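Local coordinates for SusD homolog (Bacteroides thetaiotaomicron VPI-5482, PDB 3FDH), which probably binds glycans at the outer membrane as a SusD/RagB-family partner in nutrient uptake, at residues 265-270 and 420-425; 276-281 and 363-368; 292-297 and 386-391; 338-343 and 355-360. All coordinates share one frame; numbering follows the deposited sequence.

Overall arrangement
Contacts 1, 2 and 4 are buried among the helices, whereas contact 3 lies at the surface, its centre about 26 Å from the centre of the chain. Helix 354-379 serves two of them: in contact 4 its alanines and a leucine pack against a phenylalanine and a selenomethionine of helix 335-348, and in contact 2 a leucine covers a loop arginine paired with an aspartate of its own segment. The end of helix 412-423 in contact 1, mainly apolar with a water at its border, touches both: Ala423 packs on Phe340 and Gly364. In contact 3 amides and hydroxyls replace methyl groups, and Gln294 and Asn386 reach the backbone oxygens of Arg281 and Asn280 in contact 2.

Contact 1: 265-270 and 420-425; sequences TSLGTK and KYLAMW
Leu267 of helix 265-274 reaches in among Tyr421, Leu422 and Trp425 at the C-terminal end of helix 412-423, a buried packing contact in the largely helical SusD fold, whose family belongs to the TPR clan. Its CB leaves the backbone toward the other segment, and with CG opposite the main-chain N (chi1 177°) the side chain crosses the gap before it forks. On one branch, Leu267 CD1 lies 3.7 Å from Leu422 CD2, the two leucines passing alongside in opposite senses. The same methyl approaches the Tyr421 ring obliquely, with Leu267 CD1 3.9 Å from Tyr421 CE1. The other branch, CD2, sits over a face of the Trp425 indole in a CH-pi contact; the modelled gap is too short for carbons, so its exact height is doubtful. Trp425 comes just after the helix has ended, and its NE1 is held by Glu52.

One turn on from Leu267, Lys270 crosses the tyrosine at about a right angle, its CD 3.9 Å from Tyr421 CE1. The chain then bends at its last torsion (chi4 66°), and NZ is bonded to Thr450 O, while Tyr421 OH is bonded to Ile49 O. A water joins the two polar ends: it accepts from Lys270 NZ at 2.8 Å and donates to Tyr421 OH at 2.8 Å and to Ser266 OG at 2.9 Å.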
loop_
_atom_site.group_PDB
_atom_site.type_symbol
_atom_site.label_atom_id
_atom_site.label_comp_id
_atom_site.label_asym_id
_atom_site.label_seq_id
_atom_site.Cartn_x
_atom_site.Cartn_y
_atom_site.Cartn_z
ATOM N N THR A 265 15.926 -8.529 8.100
ATOM C CA THR A 265 16.333 -9.036 9.411
ATOM C C THR A 265 15.367 -8.546 10.492
ATOM O O THR A 265 14.848 -9.326 11.289
ATOM C CB THR A 265 17.789 -8.658 9.753
ATOM O OG1 THR A 265 18.682 -9.300 8.831
ATOM C CG2 THR A 265 18.153 -9.129 11.159
ATOM N N SER A 266 15.131 -7.246 10.508
ATOM C CA SER A 266 14.236 -6.643 11.511
ATOM C C SER A 266 12.854 -7.311 11.483
ATOM O O SER A 266 12.248 -7.605 12.520
ATOM C CB SER A 266 14.182 -5.097 11.373
ATOM O OG SER A 266 13.548 -4.666 10.173
ATOM N N LEU A 267 12.382 -7.611 10.278
ATOM C CA LEU A 267 11.082 -8.222 10.121
ATOM C C LEU A 267 11.134 -9.627 10.706
ATOM O O LEU A 267 10.245 -10.059 11.431
ATOM C CB LEU A 267 10.627 -8.258 8.648
ATOM C CG LEU A 267 9.278 -8.965 8.402
ATOM C CD1 LEU A 267 8.096 -8.290 9.045
ATOM C CD2 LEU A 267 9.050 -9.060 6.938
ATOM N N GLY A 268 12.214 -10.334 10.406
ATOM C CA GLY A 268 12.410 -11.705 10.911
ATOM C C GLY A 268 12.445 -11.727 12.433
ATOM O O GLY A 268 11.879 -12.607 13.089
ATOM N N THR A 269 13.082 -10.721 13.007
ATOM C CA THR A 269 13.156 -10.617 14.464
ATOM C C THR A 269 11.749 -10.569 15.074
ATOM O O THR A 269 11.466 -11.213 16.061
ATOM C CB THR A 269 13.913 -9.344 14.874
ATOM O OG1 THR A 269 15.235 -9.390 14.326
ATOM C CG2 THR A 269 14.018 -9.223 16.417
ATOM N N LYS A 270 10.884 -9.766 14.465
ATOM C CA LYS A 270 9.489 -9.624 14.940
ATOM C C LYS A 270 8.751 -10.940 14.802
ATOM O O LYS A 270 8.114 -11.452 15.728
ATOM C CB LYS A 270 8.748 -8.557 14.145
ATOM C CG LYS A 270 9.254 -7.122 14.342
ATOM C CD LYS A 270 8.500 -6.132 13.487
ATOM C CE LYS A 270 8.977 -4.660 13.693
ATOM N NZ LYS A 270 10.366 -4.345 13.251
ATOM N N LYS A 420 -1.088 -4.995 12.182
ATOM C CA LYS A 420 -1.446 -4.414 10.901
ATOM C C LYS A 420 -0.191 -4.455 10.060
ATOM O O LYS A 420 -0.195 -4.846 8.916
ATOM C CB LYS A 420 -1.970 -2.970 11.073
ATOM C CG LYS A 420 -2.494 -2.348 9.817
ATOM C CD LYS A 420 -3.067 -0.960 10.022
ATOM C CE LYS A 420 -3.912 -0.481 8.847
ATOM N NZ LYS A 420 -4.074 1.053 8.886
ATOM N N TYR A 421 0.887 -3.989 10.665
ATOM C CA TYR A 421 2.234 -3.995 10.055
ATOM C C TYR A 421 2.643 -5.372 9.529
ATOM O O TYR A 421 2.971 -5.498 8.344
ATOM C CB TYR A 421 3.294 -3.385 10.994
ATOM C CG TYR A 421 4.700 -3.506 10.455
ATOM C CD1 TYR A 421 5.475 -4.622 10.761
ATOM C CD2 TYR A 421 5.279 -2.500 9.692
ATOM C CE1 TYR A 421 6.742 -4.791 10.250
ATOM C CE2 TYR A 421 6.560 -2.649 9.183
ATOM C CZ TYR A 421 7.304 -3.773 9.466
ATOM O OH TYR A 421 8.611 -3.925 8.965
ATOM N N LEU A 422 2.468 -6.434 10.330
ATOM C CA LEU A 422 2.849 -7.782 9.912
ATOM C C LEU A 422 1.948 -8.357 8.816
ATOM O O LEU A 422 2.416 -9.082 7.928
ATOM C CB LEU A 422 2.872 -8.749 11.123
ATOM C CG LEU A 422 3.971 -8.369 12.132
ATOM C CD1 LEU A 422 3.844 -9.323 13.337
ATOM C CD2 LEU A 422 5.375 -8.483 11.519
ATOM N N ALA A 423 0.662 -8.010 8.872
ATOM C CA ALA A 423 -0.313 -8.457 7.846
ATOM C C ALA A 423 -0.104 -7.881 6.458
ATOM O O ALA A 423 -0.412 -8.481 5.449
ATOM C CB ALA A 423 -1.732 -8.131 8.278
HETATM N N MSE A 424 0.430 -6.681 6.452
HETATM C CA MSE A 424 0.554 -5.841 5.240
HETATM C C MSE A 424 1.898 -5.984 4.494
HETATM O O MSE A 424 2.168 -5.389 3.463
HETATM C CB MSE A 424 0.076 -4.431 5.566
HETATM C CG MSE A 424 -1.367 -4.403 5.840
HETATM SE SE MSE A 424 -2.198 -2.715 6.209
HETATM C CE MSE A 424 -2.172 -1.865 4.452
ATOM N N TRP A 425 2.646 -6.948 4.997
ATOM C CA TRP A 425 3.869 -7.467 4.343
ATOM C C TRP A 425 3.409 -8.527 3.343
ATOM O O TRP A 425 2.677 -9.442 3.670
ATOM C CB TRP A 425 4.742 -8.160 5.377
ATOM C CG TRP A 425 5.918 -8.869 4.847
ATOM C CD1 TRP A 425 6.827 -8.378 3.950
ATOM C CD2 TRP A 425 6.395 -10.157 5.233
ATOM N NE1 TRP A 425 7.830 -9.286 3.715
ATOM C CE2 TRP A 425 7.571 -10.408 4.472
ATOM C CE3 TRP A 425 5.944 -11.146 6.143
ATOM C CZ2 TRP A 425 8.304 -11.564 4.613
ATOM C CZ3 TRP A 425 6.645 -12.311 6.231
ATOM C CH2 TRP A 425 7.837 -12.506 5.496
HETATM O O HOH W 1 10.655 -5.034 10.508
#

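Contact 2: 276-281 and 363-368; sequences DPRANR and AGLLNA
Leu365 lays its CD2 methyl over the centre of the Arg278 guanidinium, 3.5 Å from Arg278 CZ, so that an apolar group of helix 354-379 covers one face of a charged one. The same methyl also packs on the ring of Pro277, with Leu365 CD2 3.7 Å from Pro277 CG; the leucine thus touches two successive residues of the loop that follows helix 265-274. A turn further along the helix, Ala368 CB meets the aliphatic part of the arginine, 3.8 Å from Arg278 CD, and Gly364 O lies near the guanidinium plane at its edge. Tyr399 of helix 393-410 touches both Pro277 and Leu365.

A bend at chi3 (-80°) turns the arginine head back to Asp276, which it grips side-on. Arg278 NH2 meets the syn lone pair of Asp276 OD2 at 2.7 Å, almost straight (171°) and in the guanidinium plane. Arg278 NE bonds Asp276 OD1 at 2.9 Å, somewhat tilted. OD1 also accepts from Arg278 N on its anti side at 2.8 Å, closing an Asx turn. Two bonds thus hold the guanidinium, while the backbone bond steadies the carboxylate; the flat face, less readily hydrated than the edge, probably suits burial under leucine.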
loop_
_atom_site.group_PDB
_atom_site.type_symbol
_atom_site.label_atom_id
_atom_site.label_comp_id
_atom_site.label_asym_id
_atom_site.label_seq_id
_atom_site.Cartn_x
_atom_site.Cartn_y
_atom_site.Cartn_z
ATOM N N ASP A 276 5.229 -16.065 14.833
ATOM C CA ASP A 276 4.228 -15.858 13.784
ATOM C C ASP A 276 4.340 -17.030 12.764
ATOM O O ASP A 276 5.430 -17.488 12.446
ATOM C CB ASP A 276 4.431 -14.457 13.179
ATOM C CG ASP A 276 3.464 -14.125 12.055
ATOM O OD1 ASP A 276 3.493 -14.802 11.003
ATOM O OD2 ASP A 276 2.700 -13.145 12.223
ATOM N N PRO A 277 3.213 -17.589 12.314
ATOM C CA PRO A 277 3.286 -18.687 11.344
ATOM C C PRO A 277 4.184 -18.431 10.121
ATOM O O PRO A 277 4.746 -19.352 9.549
ATOM C CB PRO A 277 1.849 -18.820 10.858
ATOM C CG PRO A 277 1.004 -18.145 11.905
ATOM C CD PRO A 277 1.836 -17.146 12.587
ATOM N N ARG A 278 4.287 -17.178 9.714
ATOM C CA ARG A 278 5.059 -16.807 8.527
ATOM C C ARG A 278 6.572 -16.883 8.765
ATOM O O ARG A 278 7.367 -16.913 7.834
ATOM C CB ARG A 278 4.692 -15.387 8.072
ATOM C CG ARG A 278 3.255 -15.292 7.549
ATOM C CD ARG A 278 2.822 -13.811 7.429
ATOM N NE ARG A 278 2.427 -13.289 8.743
ATOM C CZ ARG A 278 1.289 -12.655 9.029
ATOM N NH1 ARG A 278 0.437 -12.292 8.074
ATOM N NH2 ARG A 278 1.039 -12.322 10.285
ATOM N N ALA A 279 6.956 -16.922 10.029
ATOM C CA ALA A 279 8.372 -17.052 10.411
ATOM C C ALA A 279 9.015 -18.310 9.805
ATOM O O ALA A 279 10.200 -18.323 9.456
ATOM C CB ALA A 279 8.548 -17.074 11.954
ATOM N N ASN A 280 8.230 -19.373 9.710
ATOM C CA ASN A 280 8.739 -20.633 9.272
ATOM C C ASN A 280 8.329 -20.973 7.872
ATOM O O ASN A 280 8.582 -22.056 7.385
ATOM C CB ASN A 280 8.165 -21.716 10.159
ATOM C CG ASN A 280 8.937 -22.991 10.063
ATOM O OD1 ASN A 280 10.170 -22.972 9.914
ATOM N ND2 ASN A 280 8.236 -24.113 10.129
ATOM N N ARG A 281 7.724 -20.017 7.206
ATOM C CA ARG A 281 7.120 -20.330 5.937
ATOM C C ARG A 281 7.300 -19.361 4.786
ATOM O O ARG A 281 7.239 -19.772 3.630
ATOM C CB ARG A 281 5.640 -20.579 6.223
ATOM C CG ARG A 281 4.886 -21.039 5.080
ATOM C CD ARG A 281 3.605 -21.700 5.489
ATOM N NE ARG A 281 2.817 -21.992 4.291
ATOM C CZ ARG A 281 3.049 -23.000 3.454
ATOM N NH1 ARG A 281 4.052 -23.819 3.673
ATOM N NH2 ARG A 281 2.304 -23.156 2.381
ATOM N N ALA A 363 -7.432 -12.816 8.408
ATOM C CA ALA A 363 -7.480 -12.442 6.982
ATOM C C ALA A 363 -6.069 -12.164 6.457
ATOM O O ALA A 363 -5.726 -12.507 5.342
ATOM C CB ALA A 363 -8.369 -11.198 6.736
ATOM N N GLY A 364 -5.261 -11.488 7.251
ATOM C CA GLY A 364 -3.894 -11.138 6.803
ATOM C C GLY A 364 -3.048 -12.373 6.559
ATOM O O GLY A 364 -2.258 -12.441 5.629
ATOM N N LEU A 365 -3.226 -13.345 7.438
ATOM C CA LEU A 365 -2.506 -14.610 7.342
ATOM C C LEU A 365 -2.960 -15.396 6.118
ATOM O O LEU A 365 -2.161 -16.051 5.463
ATOM C CB LEU A 365 -2.669 -15.466 8.616
ATOM C CG LEU A 365 -1.643 -15.144 9.708
ATOM C CD1 LEU A 365 -2.060 -15.612 11.128
ATOM C CD2 LEU A 365 -0.273 -15.747 9.324
ATOM N N LEU A 366 -4.252 -15.341 5.823
ATOM C CA LEU A 366 -4.807 -16.137 4.696
ATOM C C LEU A 366 -4.345 -15.504 3.372
ATOM O O LEU A 366 -4.067 -16.204 2.399
ATOM C CB LEU A 366 -6.339 -16.295 4.784
ATOM C CG LEU A 366 -6.853 -17.135 5.936
ATOM C CD1 LEU A 366 -8.385 -17.336 5.851
ATOM C CD2 LEU A 366 -6.162 -18.477 5.903
ATOM N N ASN A 367 -4.147 -14.191 3.382
ATOM C CA ASN A 367 -3.708 -13.492 2.176
ATOM C C ASN A 367 -2.228 -13.814 1.952
ATOM O O ASN A 367 -1.766 -13.964 0.836
ATOM C CB ASN A 367 -3.906 -11.984 2.312
ATOM C CG ASN A 367 -3.375 -11.214 1.137
ATOM O OD1 ASN A 367 -3.823 -11.393 -0.002
ATOM N ND2 ASN A 367 -2.381 -10.356 1.404
ATOM N N ALA A 368 -1.511 -13.902 3.064
ATOM C CA ALA A 368 -0.090 -14.238 3.052
ATOM C C ALA A 368 0.106 -15.628 2.491
ATOM O O ALA A 368 0.962 -15.881 1.651
ATOM C CB ALA A 368 0.481 -14.169 4.474
#

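Contact 3: 292-297 and 386-391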
loop_
_atom_site.group_PDB
_atom_site.type_symbol
_atom_site.label_atom_id
_atom_site.label_comp_id
_atom_site.label_asym_id
_atom_site.label_seq_id
_atom_site.Cartn_x
_atom_site.Cartn_y
_atom_site.Cartn_z
ATOM N N ARG A 292 16.747 -23.185 -4.147
ATOM C CA ARG A 292 16.536 -22.376 -2.965
ATOM C C ARG A 292 15.829 -23.331 -2.037
ATOM O O ARG A 292 15.231 -24.323 -2.481
ATOM C CB ARG A 292 15.608 -21.178 -3.185
ATOM C CG ARG A 292 16.045 -20.183 -4.217
ATOM C CD ARG A 292 15.109 -19.006 -4.179
ATOM N NE ARG A 292 15.407 -18.016 -5.190
ATOM C CZ ARG A 292 16.214 -17.001 -4.970
ATOM N NH1 ARG A 292 16.763 -16.877 -3.779
ATOM N NH2 ARG A 292 16.446 -16.108 -5.915
ATOM N N SER A 293 15.924 -23.037 -0.750
ATOM C CA SER A 293 15.236 -23.814 0.263
ATOM C C SER A 293 14.363 -22.924 1.110
ATOM O O SER A 293 14.732 -21.805 1.421
ATOM C CB SER A 293 16.238 -24.517 1.166
ATOM O OG SER A 293 17.031 -25.409 0.418
ATOM N N GLN A 294 13.202 -23.445 1.473
ATOM C CA GLN A 294 12.267 -22.730 2.350
ATOM C C GLN A 294 12.746 -23.025 3.766
ATOM O O GLN A 294 12.820 -24.184 4.173
ATOM C CB GLN A 294 10.858 -23.242 2.109
ATOM C CG GLN A 294 9.766 -22.592 2.894
ATOM C CD GLN A 294 8.431 -23.245 2.623
ATOM O OE1 GLN A 294 8.371 -24.414 2.268
ATOM N NE2 GLN A 294 7.345 -22.490 2.791
ATOM N N VAL A 295 13.085 -21.959 4.487
ATOM C CA VAL A 295 13.679 -22.041 5.829
ATOM C C VAL A 295 13.099 -21.048 6.836
ATOM O O VAL A 295 12.425 -20.101 6.482
ATOM C CB VAL A 295 15.234 -21.858 5.766
ATOM C CG1 VAL A 295 15.924 -22.961 4.904
ATOM C CG2 VAL A 295 15.604 -20.473 5.245
ATOM N N ALA A 296 13.325 -21.342 8.113
ATOM C CA ALA A 296 12.881 -20.466 9.206
ATOM C C ALA A 296 13.719 -19.204 9.189
ATOM O O ALA A 296 14.849 -19.205 8.718
ATOM C CB ALA A 296 12.978 -21.160 10.578
ATOM N N ALA A 297 13.102 -18.140 9.670
ATOM C CA ALA A 297 13.720 -16.820 9.731
ATOM C C ALA A 297 15.046 -16.824 10.506
ATOM O O ALA A 297 15.898 -15.981 10.258
ATOM C CB ALA A 297 12.748 -15.773 10.312
ATOM N N ASN A 386 10.056 -26.690 3.057
ATOM C CA ASN A 386 10.286 -27.289 4.357
ATOM C C ASN A 386 9.038 -28.115 4.682
ATOM O O ASN A 386 8.316 -28.537 3.761
ATOM C CB ASN A 386 10.744 -26.319 5.473
ATOM C CG ASN A 386 9.744 -25.255 5.817
ATOM O OD1 ASN A 386 8.563 -25.364 5.460
ATOM N ND2 ASN A 386 10.223 -24.172 6.523
ATOM N N SER A 387 8.806 -28.365 5.966
ATOM C CA SER A 387 7.662 -29.200 6.394
ATOM C C SER A 387 6.584 -28.350 7.004
ATOM O O SER A 387 5.680 -28.847 7.648
ATOM C CB SER A 387 8.053 -30.291 7.394
ATOM O OG SER A 387 8.845 -31.290 6.802
ATOM N N SER A 388 6.703 -27.046 6.819
ATOM C CA SER A 388 5.685 -26.143 7.351
ATOM C C SER A 388 4.322 -26.474 6.777
ATOM O O SER A 388 4.184 -26.917 5.632
ATOM C CB SER A 388 6.018 -24.685 7.118
ATOM O OG SER A 388 6.146 -24.385 5.743
ATOM N N GLU A 389 3.315 -26.267 7.614
ATOM C CA GLU A 389 1.928 -26.518 7.233
ATOM C C GLU A 389 1.303 -25.306 6.595
ATOM O O GLU A 389 1.591 -24.180 6.946
ATOM C CB GLU A 389 1.106 -26.856 8.470
ATOM C CG GLU A 389 1.564 -28.068 9.246
ATOM C CD GLU A 389 1.017 -29.352 8.694
ATOM O OE1 GLU A 389 0.332 -29.307 7.647
ATOM O OE2 GLU A 389 1.266 -30.408 9.320
ATOM N N VAL A 390 0.393 -25.554 5.674
ATOM C CA VAL A 390 -0.331 -24.465 5.028
ATOM C C VAL A 390 -1.099 -23.670 6.092
ATOM O O VAL A 390 -1.657 -24.231 6.985
ATOM C CB VAL A 390 -1.290 -24.997 3.947
ATOM C CG1 VAL A 390 -2.301 -23.969 3.532
ATOM C CG2 VAL A 390 -0.484 -25.513 2.741
ATOM N N ILE A 391 -1.081 -22.346 6.012
ATOM C CA ILE A 391 -1.833 -21.534 6.969
ATOM C C ILE A 391 -3.325 -21.582 6.591
ATOM O O ILE A 391 -3.704 -21.277 5.453
ATOM C CB ILE A 391 -1.322 -20.073 6.979
ATOM C CG1 ILE A 391 0.161 -20.109 7.335
ATOM C CG2 ILE A 391 -2.151 -19.215 7.955
ATOM C CD1 ILE A 391 0.868 -18.868 7.084
#
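Gln294 and Asn386 stack their side-chain amides, with planes only 15° apart, where the chain leaves the two-stranded parallel pairing of 292-293 with 383-384. This is the tight part of the contact. Gln294 reaches across fully extended, its CG opposite the backbone N (chi1 -178°), and its OE1 accepts from Asn386 N at 2.9 Å with an N-H...O angle of 161°, the donor tilted from the carbonyl plane. On the backbone side of the glutamine, Asn386 CB comes to 3.2 Å from Gln294 O. The stacking also brings two acceptors together, Gln294 OE1 and Asn386 OD1, at 3.3 Å.

The outer side is looser. Val295 points away from the asparagine, and its CA is 4.1 Å from Asn386 ND2; Ser387 likewise turns from the contact at an exposed position. Ser388 returns toward the glutamine, but its OG stays 3.7 Å from Gln294 NE2 and is bonded instead to Arg281 NH1 and to Asn386.

Asn386 OD1 is gripped twice from its own segment: Ser388 OG lies in the carbonyl plane on a lone pair at 2.6 Å, while Ser388 N approaches from above that plane at 2.9 Å and completes an Asx turn. With Asn386 N on Gln294 OE1, these donors probably offset the repulsion between the facing oxygens. Gln294 NE2 bonds Arg281 O and Asn386 ND2 bonds Asn280 O, defining which way round each amide sits.

Contact 4: 338-343 and 355-360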
loop_
_atom_site.group_PDB
_atom_site.type_symbol
_atom_site.label_atom_id
_atom_site.label_comp_id
_atom_site.label_asym_id
_atom_site.label_seq_id
_atom_site.Cartn_x
_atom_site.Cartn_y
_atom_site.Cartn_z
ATOM N N LEU A 338 -9.051 -3.154 6.294
ATOM C CA LEU A 338 -10.300 -2.545 6.784
ATOM C C LEU A 338 -10.583 -2.995 8.224
ATOM O O LEU A 338 -11.080 -2.251 9.072
ATOM C CB LEU A 338 -11.465 -2.904 5.855
ATOM C CG LEU A 338 -12.782 -2.204 6.128
ATOM C CD1 LEU A 338 -12.720 -0.772 5.665
ATOM C CD2 LEU A 338 -13.929 -3.009 5.447
HETATM N N MSE A 339 -10.236 -4.221 8.503
HETATM C CA MSE A 339 -10.483 -4.771 9.857
HETATM C C MSE A 339 -9.510 -4.205 10.864
HETATM O O MSE A 339 -9.835 -4.095 12.053
HETATM C CB MSE A 339 -10.467 -6.310 9.873
HETATM C CG MSE A 339 -11.618 -6.954 9.059
HETATM SE SE MSE A 339 -13.394 -6.423 9.656
HETATM C CE MSE A 339 -13.776 -4.988 8.585
ATOM N N PHE A 340 -8.329 -3.836 10.373
ATOM C CA PHE A 340 -7.299 -3.199 11.200
ATOM C C PHE A 340 -7.693 -1.760 11.485
ATOM O O PHE A 340 -7.362 -1.187 12.534
ATOM C CB PHE A 340 -5.906 -3.280 10.579
ATOM C CG PHE A 340 -5.232 -4.613 10.751
ATOM C CD1 PHE A 340 -4.845 -5.057 12.024
ATOM C CD2 PHE A 340 -4.946 -5.408 9.661
ATOM C CE1 PHE A 340 -4.241 -6.290 12.210
ATOM C CE2 PHE A 340 -4.347 -6.652 9.845
ATOM C CZ PHE A 340 -3.970 -7.075 11.135
ATOM N N LEU A 341 -8.429 -1.177 10.552
ATOM C CA LEU A 341 -8.930 0.180 10.754
ATOM C C LEU A 341 -10.000 0.140 11.803
ATOM O O LEU A 341 -10.093 0.986 12.695
ATOM C CB LEU A 341 -9.444 0.802 9.456
ATOM C CG LEU A 341 -8.391 1.376 8.514
ATOM C CD1 LEU A 341 -8.914 1.584 7.082
ATOM C CD2 LEU A 341 -7.876 2.655 9.142
ATOM N N LYS A 342 -10.833 -0.868 11.691
ATOM C CA LYS A 342 -11.952 -1.063 12.641
ATOM C C LYS A 342 -11.402 -1.274 14.059
ATOM O O LYS A 342 -11.833 -0.668 15.031
ATOM C CB LYS A 342 -12.735 -2.292 12.257
ATOM C CG LYS A 342 -14.009 -2.529 13.113
ATOM C CD LYS A 342 -14.845 -3.674 12.596
ATOM C CE LYS A 342 -16.013 -3.929 13.519
ATOM N NZ LYS A 342 -16.951 -4.999 13.034
ATOM N N ALA A 343 -10.424 -2.153 14.139
ATOM C CA ALA A 343 -9.726 -2.445 15.408
ATOM C C ALA A 343 -9.027 -1.196 15.973
ATOM O O ALA A 343 -9.102 -0.913 17.178
ATOM C CB ALA A 343 -8.713 -3.616 15.218
ATOM N N ASP A 355 -12.392 -8.920 18.663
ATOM C CA ASP A 355 -12.978 -9.709 17.583
ATOM C C ASP A 355 -12.508 -9.146 16.276
ATOM O O ASP A 355 -12.178 -9.877 15.336
ATOM C CB ASP A 355 -14.523 -9.733 17.633
ATOM C CG ASP A 355 -15.046 -10.443 18.864
ATOM O OD1 ASP A 355 -14.367 -11.367 19.357
ATOM O OD2 ASP A 355 -16.137 -10.075 19.328
ATOM N N ALA A 356 -12.419 -7.825 16.260
ATOM C CA ALA A 356 -12.032 -7.116 15.049
ATOM C C ALA A 356 -10.591 -7.462 14.701
ATOM O O ALA A 356 -10.255 -7.732 13.554
ATOM C CB ALA A 356 -12.204 -5.606 15.209
ATOM N N LEU A 357 -9.745 -7.440 15.716
ATOM C CA LEU A 357 -8.334 -7.722 15.516
ATOM C C LEU A 357 -8.153 -9.147 15.050
ATOM O O LEU A 357 -7.318 -9.435 14.203
ATOM C CB LEU A 357 -7.519 -7.488 16.799
ATOM C CG LEU A 357 -5.998 -7.647 16.665
ATOM C CD1 LEU A 357 -5.299 -6.642 15.683
ATOM C CD2 LEU A 357 -5.345 -7.525 18.082
ATOM N N LYS A 358 -8.965 -10.050 15.567
ATOM C CA LYS A 358 -8.790 -11.452 15.184
ATOM C C LYS A 358 -9.132 -11.617 13.716
ATOM O O LYS A 358 -8.475 -12.335 12.957
ATOM C CB LYS A 358 -9.638 -12.400 16.020
ATOM C CG LYS A 358 -9.438 -13.858 15.632
ATOM C CD LYS A 358 -10.190 -14.798 16.537
ATOM C CE LYS A 358 -9.772 -16.246 16.298
ATOM N NZ LYS A 358 -10.461 -17.259 17.174
ATOM N N GLU A 359 -10.185 -10.944 13.324
ATOM C CA GLU A 359 -10.660 -11.024 11.947
ATOM C C GLU A 359 -9.580 -10.499 11.009
ATOM O O GLU A 359 -9.305 -11.074 9.931
ATOM C CB GLU A 359 -11.950 -10.216 11.796
ATOM C CG GLU A 359 -12.611 -10.289 10.449
ATOM C CD GLU A 359 -13.341 -11.593 10.200
ATOM O OE1 GLU A 359 -13.374 -12.433 11.123
ATOM O OE2 GLU A 359 -13.841 -11.797 9.069
ATOM N N ALA A 360 -8.896 -9.454 11.467
ATOM C CA ALA A 360 -7.858 -8.793 10.683
ATOM C C ALA A 360 -6.592 -9.656 10.570
ATOM O O ALA A 360 -6.035 -9.840 9.506
ATOM C CB ALA A 360 -7.511 -7.411 11.309
#
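Phe340 spreads its ring across Ala360, whose CB stands almost exactly on the ring normal, 2° off it and 3.3 Å from the centroid, a CH-pi contact over the face. The phenylalanine gets there with CG opposite the carbonyl carbon (chi1 -79°): its CB leaves the helix to one side, and the ring swings back over the neighbouring helix. Leu357 CD1 comes obliquely to the same ring, 3.6 Å from Phe340 CE1. Beyond the pair, Phe340 also touches Lys420 and Ala423 of helix 412-423.

Met339, a selenomethionine, behaves in the reverse way. Its CB points toward the other helix and presses on Ala360, the Met339 CB to Ala360 CB distance of 3.5 Å being tighter than usual, but bends at the second and third torsions lead the selenium away. On that path it keeps company with Glu359, the two chains running alongside in one direction, with Met339 CG 3.7 Å from Glu359 CG. The glutamate bends at chi2, and its OE2 is bonded to Tyr335 OH. Lys342 instead stays extended and lends only its aliphatic carbons, Lys342 CG lying 4.1 Å from Ala356 CB.

Ala343 CB meets Ala356 CB at 4.0 Å. The small side chains of Ala343, Ala356 and Ala360 let the segment axes approach to 8.0 Å while running nearly antiparallel (160°). Helices 335-348 and 354-379, joined by a short loop, thus form an antiparallel helical hairpin, the kind of unit from which TPR-like folds are built.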